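Local atomic coordinates of protein SSD1 (PDB entry 7AM1), a protein that binds mRNA untranslated regions and represses translation as a yeast member of the RNase II family that has lost nuclease activity. Residues C394-V399 / H659-M664. Residues are numbered along the deposited sequence; the frame is centred on the assembly and turned at random.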
loop_
_atom_site.group_PDB
_atom_site.type_symbol
_atom_site.label_atom_id
_atom_site.label_comp_id
_atom_site.label_asym_id
_atom_site.label_seq_id
_atom_site.Cartn_x
_atom_site.Cartn_y
_atom_site.Cartn_z
ATOM N N CYS A 394 -17.715 -3.149 -22.569
ATOM C CA CYS A 394 -16.515 -3.291 -21.753
ATOM C C CYS A 394 -15.934 -4.676 -21.984
ATOM O O CYS A 394 -16.577 -5.679 -21.664
ATOM C CB CYS A 394 -16.843 -3.062 -20.278
ATOM S SG CYS A 394 -17.704 -1.495 -19.991
ATOM N N HIS A 395 -14.724 -4.731 -22.540
ATOM C CA HIS A 395 -14.144 -5.966 -23.053
ATOM C C HIS A 395 -12.842 -6.267 -22.328
ATOM O O HIS A 395 -11.969 -5.397 -22.222
ATOM C CB HIS A 395 -13.883 -5.866 -24.560
ATOM C CG HIS A 395 -15.006 -5.243 -25.332
ATOM N ND1 HIS A 395 -16.185 -5.902 -25.604
ATOM C CD2 HIS A 395 -15.124 -4.015 -25.894
ATOM C CE1 HIS A 395 -16.981 -5.110 -26.300
ATOM N NE2 HIS A 395 -16.362 -3.957 -26.488
ATOM N N VAL A 396 -12.712 -7.503 -21.847
ATOM C CA VAL A 396 -11.534 -7.974 -21.130
ATOM C C VAL A 396 -10.969 -9.186 -21.858
ATOM O O VAL A 396 -11.721 -10.073 -22.279
ATOM C CB VAL A 396 -11.872 -8.337 -19.669
ATOM C CG1 VAL A 396 -10.633 -8.873 -18.960
ATOM C CG2 VAL A 396 -12.448 -7.136 -18.935
ATOM N N VAL A 397 -9.642 -9.222 -22.010
ATOM C CA VAL A 397 -8.993 -10.374 -22.628
ATOM C C VAL A 397 -9.444 -11.653 -21.933
ATOM O O VAL A 397 -9.426 -11.751 -20.702
ATOM C CB VAL A 397 -7.463 -10.219 -22.580
ATOM C CG1 VAL A 397 -6.790 -11.499 -23.056
ATOM C CG2 VAL A 397 -7.023 -9.040 -23.424
ATOM N N ASP A 398 -9.841 -12.644 -22.731
ATOM C CA ASP A 398 -10.308 -13.933 -22.214
ATOM C C ASP A 398 -9.100 -14.853 -22.046
ATOM O O ASP A 398 -8.883 -15.808 -22.795
ATOM C CB ASP A 398 -11.362 -14.527 -23.143
ATOM C CG ASP A 398 -12.029 -15.776 -22.573
ATOM O OD1 ASP A 398 -11.572 -16.299 -21.532
ATOM O OD2 ASP A 398 -13.030 -16.230 -23.172
ATOM N N VAL A 399 -8.299 -14.529 -21.026
ATOM C CA VAL A 399 -7.019 -15.200 -20.826
ATOM C C VAL A 399 -7.218 -16.701 -20.670
ATOM O O VAL A 399 -6.480 -17.501 -21.256
ATOM C CB VAL A 399 -6.282 -14.611 -19.607
ATOM C CG1 VAL A 399 -4.948 -15.310 -19.406
ATOM C CG2 VAL A 399 -6.066 -13.122 -19.769
ATOM N N HIS A 659 -12.978 -9.373 -8.607
ATOM C CA HIS A 659 -11.952 -8.929 -9.540
ATOM C C HIS A 659 -12.054 -9.721 -10.832
ATOM O O HIS A 659 -11.871 -10.945 -10.839
ATOM C CB HIS A 659 -10.560 -9.060 -8.924
ATOM C CG HIS A 659 -10.148 -7.860 -8.134
ATOM N ND1 HIS A 659 -8.945 -7.788 -7.469
ATOM C CD2 HIS A 659 -10.772 -6.678 -7.914
ATOM C CE1 HIS A 659 -8.851 -6.621 -6.859
ATOM N NE2 HIS A 659 -9.943 -5.924 -7.119
ATOM N N PHE A 660 -12.328 -9.005 -11.921
ATOM C CA PHE A 660 -12.559 -9.576 -13.241
ATOM C C PHE A 660 -11.799 -8.853 -14.344
ATOM O O PHE A 660 -11.525 -9.476 -15.377
ATOM C CB PHE A 660 -14.073 -9.555 -13.537
ATOM C CG PHE A 660 -14.447 -9.683 -14.995
ATOM C CD1 PHE A 660 -14.707 -10.927 -15.552
ATOM C CD2 PHE A 660 -14.609 -8.556 -15.787
ATOM C CE1 PHE A 660 -15.081 -11.046 -16.885
ATOM C CE2 PHE A 660 -14.981 -8.667 -17.121
ATOM C CZ PHE A 660 -15.219 -9.914 -17.669
ATOM N N THR A 661 -11.379 -7.601 -14.131
ATOM C CA THR A 661 -10.935 -6.719 -15.202
ATOM C C THR A 661 -9.429 -6.737 -15.465
ATOM O O THR A 661 -8.968 -5.977 -16.323
ATOM C CB THR A 661 -11.358 -5.264 -14.901
ATOM O OG1 THR A 661 -11.050 -4.937 -13.536
ATOM C CG2 THR A 661 -12.857 -5.051 -15.154
ATOM N N ALA A 662 -8.646 -7.567 -14.773
ATOM C CA ALA A 662 -7.187 -7.547 -14.922
ATOM C C ALA A 662 -6.611 -8.958 -14.852
ATOM O O ALA A 662 -5.736 -9.252 -14.033
ATOM C CB ALA A 662 -6.556 -6.640 -13.864
ATOM N N PRO A 663 -7.055 -9.852 -15.743
ATOM C CA PRO A 663 -6.521 -11.226 -15.733
ATOM C C PRO A 663 -5.066 -11.337 -16.163
ATOM O O PRO A 663 -4.444 -12.374 -15.898
ATOM C CB PRO A 663 -7.444 -11.960 -16.716
ATOM C CG PRO A 663 -7.842 -10.881 -17.689
ATOM C CD PRO A 663 -8.040 -9.657 -16.822
ATOM N N MET A 664 -4.499 -10.325 -16.819
ATOM C CA MET A 664 -3.095 -10.394 -17.204
ATOM C C MET A 664 -2.147 -10.140 -16.039
ATOM O O MET A 664 -0.948 -10.402 -16.178
ATOM C CB MET A 664 -2.795 -9.397 -18.325
ATOM C CG MET A 664 -3.588 -9.633 -19.603
ATOM S SD MET A 664 -3.225 -11.225 -20.372
ATOM C CE MET A 664 -1.702 -10.860 -21.235
#
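Val396, near the end of strand 389-397, packs its two methyl groups against different parts of the loop at 659-664. CG2 meets the Phe660 ring obliquely at CE2, 3.5 Å away, and also reaches the backbone at Thr661, where CA lies 4.0 Å from it. CG1, anti to the backbone N (chi1 178°), instead approaches the Pro663 ring, and its 3.5 Å distance from Pro663 CD is tighter than usual for two carbons. Cutting Val396 back to an alanine removes both methyls and is likely to open a gap between the strand and the two rings, with Pro663 CD losing this neighbour and Phe660 CE2 keeping at most the more distant CB.

Beyond the strand end, Val399 uses a single branch, CG2, which lies 3.5 Å from Pro663 CG and also 3.5 Å from Met664 SD. Met664 folds back at its second and third torsions (-63° and -81°), which brings SD to this methyl. The proline ring thus touches the side chains of Val396 and Val399.

One polar atom joins this apolar layer: Val397 O, 3.5 Å from Pro663 CG, accepts a weak hydrogen bond from Val399 N around the inverse gamma turn centred on Asp398.

Within the RNB domain, the end of strand 389-397 and the turn that follows it are therefore joined to the loop leading into helix 668-681 by buried van der Waals packing, while the Asp398 carboxylate (to Arg355 and Lys677) and the carbonyls of Phe660 and Pro663 (to His673 and His670) bond to neighbours outside the pair.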